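PDB 4G3A: CLIP-associating protein from Drosophila melanogaster, which tracks microtubule plus ends and stabilises dynamic microtubules, serving mitotic spindle formation, kinetochore attachment and tubulin incorporation during poleward flux. Local coordinates for residues Thr90-Val95 with Ile129-Thr134; Leu113-Met118 with Ile152-His157. One frame throughout, in Å; residues are numbered along the deposited sequence.

Overall arrangement
The chain is the N-terminal TOG domain of the protein, an all-helical row of HEAT-type helices. Contact 1 joins helix 88-98 to helix 125-136, and contact 2 joins helix 104-119 to helix 142-159, so the four segments alternate along the sequence, each contact reaching past one intervening helix. Their centres lie 12 Å apart, both within about 8 Å of the centre of the chain. The two contacts also touch: L92 CD1 meets L114 CD2 at 3.7 Å, and I129 CD1 meets A155 CB at 4.0 Å. Helices of each layer thus pack on their neighbours while the layers share an apolar interior, which binds HEAT 2 (residues 85-123) to the helices following it.

Contact 1 of 2, residues Thr90-Val95 with Ile129-Thr134; sequences TVLPHV and IDKLAT
K131 is the first residue of 129-134 to meet the opposite helix, and it does so with its aliphatic stem: CG lies 3.7 Å from L92 CD2, the two side chains running at a slant to each other. Its CG stands anti to the backbone N (chi1 -175°), and a bend at chi2 (62°) carries the rest of the chain off, leaving NZ 6.5 Å from L92 CD2. L132 follows, its CB not aimed straight at the neighbour; the end of the side chain closes the distance, CD2 coming to 4.2 Å from L92 CD1. L132 CD2 sits near both methyls of L92, CD1 being marginally closer, while L92 CD2 also meets the lysine stem. Beyond this pair, L132 rests on F148 and T151 of helix 142-159, and L92 on L117 of helix 104-119, so the leucines extend into the interior between the two helical layers. The CA atoms of L92 and L132 are 8.4 Å apart, and 111 Å² is buried in all. Since only carbons meet, the chemistry implies side-by-side packing of adjacent HEAT-type helices by dispersion and the hydrophobic effect, the lysine stem packing against the leucine at the solvent-facing margin while its ammonium stays at the surface.

Contact 2 of 2, residues Leu113-Met118 with Ile152-His157; sequences LLRDLM and IVNALH
R115 and N154 face each other across the gap between helices 104-119 and 142-159, and their polar link runs through water. Direct approach stops at 3.7 Å between R115 NH1 and N154 OD1, too long for a hydrogen bond, and the guanidinium and amide planes stand 81° apart. One water spans the gap. It accepts from R115 NH1 at 3.0 Å, lying in the guanidinium plane at its edge, and donates to N154 OD1 at 3.0 Å. A bend at chi3 (-64°) of R115 helps to turn the guanidinium to its place beside this water. N154 uses its other amide atom within its own helix, where ND2 makes a weak bond to Q150 OE1.

The apolar part is smaller and more deeply buried. The terminal methyl CE of M118, deposited as selenomethionine, lies 4.1 Å from A155 CB; SE is almost as near, at 4.2 Å from the same CB. M118 also packs on P125 and L128 of helix 125-136, so it rests on the other layer as well as on A155.

The nearest CA atoms, those of R115 and A155, are 7.5 Å apart, and 130 Å² is buried between the segments. Such chemistry implies a mixed seam between neighbouring HEAT-type helices: van der Waals packing on its buried side, and on its partly exposed side a solvent-mediated bridge that couples a probably cationic guanidinium to a neutral amide without forming a salt bridge.

Contact 1 of 2, residues Thr90-Val95 with Ile129-Thr134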
ATOM      1  N   THR A  90       1.893 -13.500  -4.017  1.00 38.43           N
ATOM      2  CA  THR A  90       2.202 -13.385  -5.438  1.00 45.26           C
ATOM      3  C   THR A  90       2.122 -11.935  -5.884  1.00 40.14           C
ATOM      4  O   THR A  90       2.972 -11.440  -6.619  1.00 41.27           O
ATOM      5  CB  THR A  90       1.221 -14.220  -6.295  1.00 54.17           C
ATOM      6  OG1 THR A  90       1.550 -15.610  -6.184  1.00 56.97           O
ATOM      7  CG2 THR A  90       1.282 -13.805  -7.762  1.00 57.60           C
ATOM      8  N   VAL A  91       1.093 -11.254  -5.407  1.00 32.78           N
ATOM      9  CA  VAL A  91       0.787  -9.905  -5.843  1.00 30.83           C
ATOM     10  C   VAL A  91       1.596  -8.828  -5.103  1.00 31.23           C
ATOM     11  O   VAL A  91       2.138  -7.916  -5.719  1.00 30.66           O
ATOM     12  CB  VAL A  91      -0.702  -9.635  -5.626  1.00 38.84           C
ATOM     13  CG1 VAL A  91      -1.011  -8.192  -5.854  1.00 35.63           C
ATOM     14  CG2 VAL A  91      -1.541 -10.535  -6.548  1.00 34.46           C
ATOM     15  N   LEU A  92       1.676  -8.955  -3.784  1.00 34.23           N
ATOM     16  CA  LEU A  92       2.245  -7.906  -2.929  1.00 37.79           C
ATOM     17  C   LEU A  92       3.595  -7.336  -3.388  1.00 33.12           C
ATOM     18  O   LEU A  92       3.776  -6.122  -3.393  1.00 35.83           O
ATOM     19  CB  LEU A  92       2.345  -8.366  -1.470  1.00 33.88           C
ATOM     20  CG  LEU A  92       2.405  -7.219  -0.449  1.00 31.54           C
ATOM     21  CD1 LEU A  92       1.154  -6.337  -0.558  1.00 27.74           C
ATOM     22  CD2 LEU A  92       2.559  -7.738   0.972  1.00 31.92           C
ATOM     23  N   PRO A  93       4.550  -8.203  -3.767  1.00 38.02           N
ATOM     24  CA  PRO A  93       5.856  -7.633  -4.116  1.00 33.91           C
ATOM     25  C   PRO A  93       5.786  -6.625  -5.264  1.00 36.60           C
ATOM     26  O   PRO A  93       6.573  -5.692  -5.284  1.00 34.17           O
ATOM     27  CB  PRO A  93       6.672  -8.866  -4.530  1.00 43.15           C
ATOM     28  CG  PRO A  93       6.046  -9.986  -3.764  1.00 42.86           C
ATOM     29  CD  PRO A  93       4.579  -9.681  -3.746  1.00 38.43           C
ATOM     30  N   HIS A  94       4.860  -6.797  -6.203  1.00 33.70           N
ATOM     31  CA  HIS A  94       4.787  -5.883  -7.344  1.00 26.94           C
ATOM     32  C   HIS A  94       3.945  -4.633  -7.057  1.00 29.77           C
ATOM     33  O   HIS A  94       4.151  -3.580  -7.661  1.00 29.77           O
ATOM     34  CB  HIS A  94       4.291  -6.639  -8.578  1.00 31.42           C
ATOM     35  CG  HIS A  94       5.120  -7.842  -8.878  1.00 35.45           C
ATOM     36  ND1 HIS A  94       4.708  -9.124  -8.573  1.00 41.19           N
ATOM     37  CD2 HIS A  94       6.367  -7.957  -9.382  1.00 40.96           C
ATOM     38  CE1 HIS A  94       5.653  -9.977  -8.916  1.00 49.49           C
ATOM     39  NE2 HIS A  94       6.676  -9.296  -9.406  1.00 51.36           N
ATOM     40  N   VAL A  95       2.991  -4.768  -6.145  1.00 29.02           N
ATOM     41  CA  VAL A  95       2.238  -3.624  -5.665  1.00 33.23           C
ATOM     42  C   VAL A  95       3.187  -2.685  -4.931  1.00 32.58           C
ATOM     43  O   VAL A  95       3.135  -1.474  -5.104  1.00 29.22           O
ATOM     44  CB  VAL A  95       1.132  -4.061  -4.716  1.00 32.70           C
ATOM     45  CG1 VAL A  95       0.421  -2.836  -4.155  1.00 33.37           C
ATOM     46  CG2 VAL A  95       0.153  -4.974  -5.464  1.00 30.20           C
ATOM     47  N   ILE A 129       1.217  -4.380   7.536  1.00 25.75           N
ATOM     48  CA  ILE A 129       2.234  -3.341   7.707  1.00 28.02           C
ATOM     49  C   ILE A 129       3.609  -3.974   7.984  1.00 22.16           C
ATOM     50  O   ILE A 129       4.618  -3.556   7.411  1.00 23.21           O
ATOM     51  CB  ILE A 129       1.851  -2.303   8.794  1.00 27.62           C
ATOM     52  CG1 ILE A 129       0.507  -1.651   8.470  1.00 24.83           C
ATOM     53  CG2 ILE A 129       2.950  -1.254   8.944  1.00 24.41           C
ATOM     54  CD1 ILE A 129       0.443  -0.984   7.112  1.00 25.77           C
ATOM     55  N   ASP A 130       3.641  -4.987   8.852  1.00 21.88           N
ATOM     56  CA  ASP A 130       4.891  -5.704   9.139  1.00 26.52           C
ATOM     57  C   ASP A 130       5.488  -6.292   7.862  1.00 30.44           C
ATOM     58  O   ASP A 130       6.687  -6.202   7.619  1.00 28.38           O
ATOM     59  CB  ASP A 130       4.669  -6.846  10.138  1.00 27.87           C
ATOM     60  CG  ASP A 130       4.422  -6.367  11.562  1.00 33.25           C
ATOM     61  OD1 ASP A 130       4.255  -5.153  11.793  1.00 30.19           O
ATOM     62  OD2 ASP A 130       4.386  -7.236  12.460  1.00 38.48           O
ATOM     63  N   LYS A 131       4.643  -6.909   7.045  1.00 30.64           N
ATOM     64  CA  LYS A 131       5.107  -7.518   5.808  1.00 22.70           C
ATOM     65  C   LYS A 131       5.669  -6.453   4.868  1.00 28.54           C
ATOM     66  O   LYS A 131       6.713  -6.641   4.248  1.00 23.72           O
ATOM     67  CB  LYS A 131       3.954  -8.273   5.122  1.00 27.07           C
ATOM     68  CG  LYS A 131       4.385  -9.040   3.896  1.00 31.41           C
ATOM     69  CD  LYS A 131       5.413 -10.126   4.250  1.00 36.32           C
ATOM     70  CE  LYS A 131       5.555 -11.161   3.109  1.00 38.44           C
ATOM     71  NZ  LYS A 131       6.652 -12.111   3.438  1.00 43.74           N
ATOM     72  N   LEU A 132       4.976  -5.326   4.763  1.00 26.86           N
ATOM     73  CA  LEU A 132       5.458  -4.234   3.925  1.00 20.22           C
ATOM     74  C   LEU A 132       6.807  -3.734   4.444  1.00 22.09           C
ATOM     75  O   LEU A 132       7.697  -3.394   3.662  1.00 25.04           O
ATOM     76  CB  LEU A 132       4.460  -3.081   3.937  1.00 19.76           C
ATOM     77  CG  LEU A 132       3.124  -3.356   3.237  1.00 28.68           C
ATOM     78  CD1 LEU A 132       2.176  -2.202   3.483  1.00 26.85           C
ATOM     79  CD2 LEU A 132       3.348  -3.539   1.759  1.00 25.29           C
ATOM     80  N   ALA A 133       6.915  -3.631   5.764  1.00 25.81           N
ATOM     81  CA  ALA A 133       8.103  -3.055   6.402  1.00 29.92           C
ATOM     82  C   ALA A 133       9.353  -3.783   5.936  1.00 35.69           C
ATOM     83  O   ALA A 133      10.388  -3.166   5.663  1.00 27.56           O
ATOM     84  CB  ALA A 133       7.986  -3.135   7.906  1.00 26.92           C
ATOM     85  N   THR A 134       9.243  -5.105   5.846  1.00 27.27           N
ATOM     86  CA  THR A 134      10.358  -5.935   5.413  1.00 32.34           C
ATOM     87  C   THR A 134      10.939  -5.468   4.079  1.00 24.70           C
ATOM     88  O   THR A 134      12.154  -5.456   3.897  1.00 34.69           O
ATOM     89  CB  THR A 134       9.947  -7.420   5.348  1.00 45.55           C
ATOM     90  OG1 THR A 134       9.652  -7.877   6.676  1.00 34.39           O
ATOM     91  CG2 THR A 134      11.071  -8.277   4.755  1.00 47.59           C
TER

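Contact 2 of 2, residues Leu113-Met118 with Ile152-His157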
ATOM      1  N   LEU A 113      -5.155  -0.346  -3.076  1.00 28.69           N
ATOM      2  CA  LEU A 113      -5.123  -1.808  -2.988  1.00 23.51           C
ATOM      3  C   LEU A 113      -4.674  -2.270  -1.601  1.00 28.36           C
ATOM      4  O   LEU A 113      -5.248  -3.211  -1.024  1.00 26.06           O
ATOM      5  CB  LEU A 113      -4.194  -2.403  -4.071  1.00 24.54           C
ATOM      6  CG  LEU A 113      -4.130  -3.932  -4.174  1.00 27.53           C
ATOM      7  CD1 LEU A 113      -3.654  -4.421  -5.589  1.00 23.16           C
ATOM      8  CD2 LEU A 113      -3.261  -4.538  -3.073  1.00 31.49           C
ATOM      9  N   LEU A 114      -3.639  -1.617  -1.068  1.00 30.63           N
ATOM     10  CA  LEU A 114      -3.156  -1.949   0.270  1.00 23.58           C
ATOM     11  C   LEU A 114      -4.230  -1.683   1.333  1.00 24.66           C
ATOM     12  O   LEU A 114      -4.458  -2.507   2.208  1.00 21.54           O
ATOM     13  CB  LEU A 114      -1.861  -1.192   0.610  1.00 27.20           C
ATOM     14  CG  LEU A 114      -0.647  -1.505  -0.274  1.00 24.07           C
ATOM     15  CD1 LEU A 114       0.525  -0.604   0.107  1.00 22.94           C
ATOM     16  CD2 LEU A 114      -0.268  -2.972  -0.165  1.00 23.52           C
ATOM     17  N   ARG A 115      -4.898  -0.539   1.260  1.00 27.90           N
ATOM     18  CA  ARG A 115      -5.967  -0.263   2.222  1.00 28.43           C
ATOM     19  C   ARG A 115      -7.119  -1.272   2.083  1.00 32.58           C
ATOM     20  O   ARG A 115      -7.720  -1.691   3.076  1.00 30.31           O
ATOM     21  CB  ARG A 115      -6.456   1.184   2.087  1.00 23.42           C
ATOM     22  CG  ARG A 115      -5.381   2.219   2.468  1.00 29.18           C
ATOM     23  CD  ARG A 115      -5.987   3.600   2.751  1.00 33.43           C
ATOM     24  NE  ARG A 115      -6.617   4.188   1.572  1.00 36.67           N
ATOM     25  CZ  ARG A 115      -5.964   4.906   0.662  1.00 43.17           C
ATOM     26  NH1 ARG A 115      -4.661   5.117   0.790  1.00 38.79           N
ATOM     27  NH2 ARG A 115      -6.607   5.413  -0.379  1.00 38.06           N
ATOM     28  N   ASP A 116      -7.412  -1.671   0.847  1.00 29.29           N
ATOM     29  CA  ASP A 116      -8.477  -2.641   0.601  1.00 29.81           C
ATOM     30  C   ASP A 116      -8.160  -4.000   1.228  1.00 24.42           C
ATOM     31  O   ASP A 116      -9.040  -4.642   1.799  1.00 26.32           O
ATOM     32  CB  ASP A 116      -8.775  -2.777  -0.900  1.00 30.38           C
ATOM     33  CG  ASP A 116      -9.478  -1.551  -1.477  1.00 35.29           C
ATOM     34  OD1 ASP A 116     -10.171  -0.821  -0.730  1.00 35.48           O
ATOM     35  OD2 ASP A 116      -9.337  -1.317  -2.691  1.00 38.09           O
ATOM     36  N   LEU A 117      -6.906  -4.432   1.148  1.00 24.32           N
ATOM     37  CA  LEU A 117      -6.495  -5.672   1.809  1.00 25.27           C
ATOM     38  C   LEU A 117      -6.868  -5.678   3.295  1.00 32.95           C
ATOM     39  O   LEU A 117      -7.290  -6.695   3.846  1.00 29.94           O
ATOM     40  CB  LEU A 117      -4.985  -5.893   1.666  1.00 26.62           C
ATOM     41  CG  LEU A 117      -4.381  -6.228   0.297  1.00 25.00           C
ATOM     42  CD1 LEU A 117      -2.856  -6.174   0.343  1.00 28.74           C
ATOM     43  CD2 LEU A 117      -4.844  -7.618  -0.192  1.00 28.22           C
HETATM   44  N   MSE A 118      -6.696  -4.534   3.942  1.00 32.29           N
HETATM   45  CA  MSE A 118      -6.955  -4.428   5.368  1.00 30.94           C
HETATM   46  C   MSE A 118      -8.442  -4.211   5.632  1.00 31.68           C
HETATM   47  O   MSE A 118      -9.025  -4.865   6.485  1.00 36.06           O
HETATM   48  CB  MSE A 118      -6.123  -3.291   5.972  1.00 26.35           C
HETATM   49  CG  MSE A 118      -4.631  -3.559   5.914  1.00 28.41           C
HETATM   50 SE   MSE A 118      -3.603  -2.130   6.815  1.00 33.37          SE
HETATM   51  CE  MSE A 118      -3.732  -0.801   5.406  1.00 26.95           C
ATOM     52  N   ILE A 152       1.745   3.629   6.678  1.00 21.27           N
ATOM     53  CA  ILE A 152       1.693   3.489   8.130  1.00 23.41           C
ATOM     54  C   ILE A 152       0.771   4.543   8.734  1.00 23.59           C
ATOM     55  O   ILE A 152      -0.089   4.245   9.579  1.00 25.63           O
ATOM     56  CB  ILE A 152       3.085   3.669   8.757  1.00 21.27           C
ATOM     57  CG1 ILE A 152       4.011   2.517   8.360  1.00 26.15           C
ATOM     58  CG2 ILE A 152       2.970   3.794  10.277  1.00 23.11           C
ATOM     59  CD1 ILE A 152       5.453   2.709   8.829  1.00 24.53           C
ATOM     60  N   VAL A 153       0.952   5.778   8.298  1.00 23.82           N
ATOM     61  CA  VAL A 153       0.132   6.888   8.812  1.00 21.50           C
ATOM     62  C   VAL A 153      -1.356   6.617   8.561  1.00 22.75           C
ATOM     63  O   VAL A 153      -2.190   6.754   9.469  1.00 24.25           O
ATOM     64  CB  VAL A 153       0.556   8.233   8.201  1.00 31.26           C
ATOM     65  CG1 VAL A 153      -0.523   9.297   8.430  1.00 29.34           C
ATOM     66  CG2 VAL A 153       1.892   8.701   8.813  1.00 29.67           C
ATOM     67  N   ASN A 154      -1.681   6.203   7.342  1.00 26.68           N
ATOM     68  CA  ASN A 154      -3.084   5.963   6.976  1.00 29.51           C
ATOM     69  C   ASN A 154      -3.677   4.814   7.777  1.00 24.30           C
ATOM     70  O   ASN A 154      -4.814   4.892   8.229  1.00 24.32           O
ATOM     71  CB  ASN A 154      -3.230   5.665   5.478  1.00 27.48           C
ATOM     72  CG  ASN A 154      -2.856   6.843   4.597  1.00 27.82           C
ATOM     73  OD1 ASN A 154      -2.570   6.673   3.413  1.00 33.20           O
ATOM     74  ND2 ASN A 154      -2.850   8.040   5.167  1.00 25.83           N
ATOM     75  N   ALA A 155      -2.908   3.735   7.932  1.00 21.99           N
ATOM     76  CA  ALA A 155      -3.357   2.580   8.703  1.00 24.01           C
ATOM     77  C   ALA A 155      -3.614   2.919  10.182  1.00 28.53           C
ATOM     78  O   ALA A 155      -4.589   2.454  10.787  1.00 25.05           O
ATOM     79  CB  ALA A 155      -2.347   1.463   8.596  1.00 23.52           C
ATOM     80  N   LEU A 156      -2.734   3.725  10.760  1.00 29.30           N
ATOM     81  CA  LEU A 156      -2.913   4.191  12.132  1.00 24.35           C
ATOM     82  C   LEU A 156      -4.153   5.066  12.239  1.00 24.44           C
ATOM     83  O   LEU A 156      -4.981   4.898  13.134  1.00 27.95           O
ATOM     84  CB  LEU A 156      -1.668   4.982  12.571  1.00 33.45           C
ATOM     85  CG  LEU A 156      -1.437   5.227  14.065  1.00 41.04           C
ATOM     86  CD1 LEU A 156      -1.288   3.909  14.809  1.00 39.16           C
ATOM     87  CD2 LEU A 156      -0.203   6.126  14.281  1.00 29.62           C
ATOM     88  N   HIS A 157      -4.281   6.015  11.324  1.00 22.84           N
ATOM     89  CA  HIS A 157      -5.427   6.899  11.356  1.00 27.17           C
ATOM     90  C   HIS A 157      -6.725   6.104  11.198  1.00 34.45           C
ATOM     91  O   HIS A 157      -7.719   6.418  11.831  1.00 32.31           O
ATOM     92  CB  HIS A 157      -5.306   8.002  10.301  1.00 38.34           C
ATOM     93  CG  HIS A 157      -4.300   9.067  10.666  1.00 51.14           C
ATOM     94  ND1 HIS A 157      -3.852   9.255  11.941  1.00 54.76           N
ATOM     95  CD2 HIS A 157      -3.682   9.997   9.889  1.00 51.81           C
ATOM     96  CE1 HIS A 157      -2.975  10.262  11.956  1.00 51.35           C
ATOM     97  NE2 HIS A 157      -2.866  10.723  10.733  1.00 49.90           N
TER
HETATM   98  O   HOH W   1      -2.503   3.834   2.379  1.00 28.64           O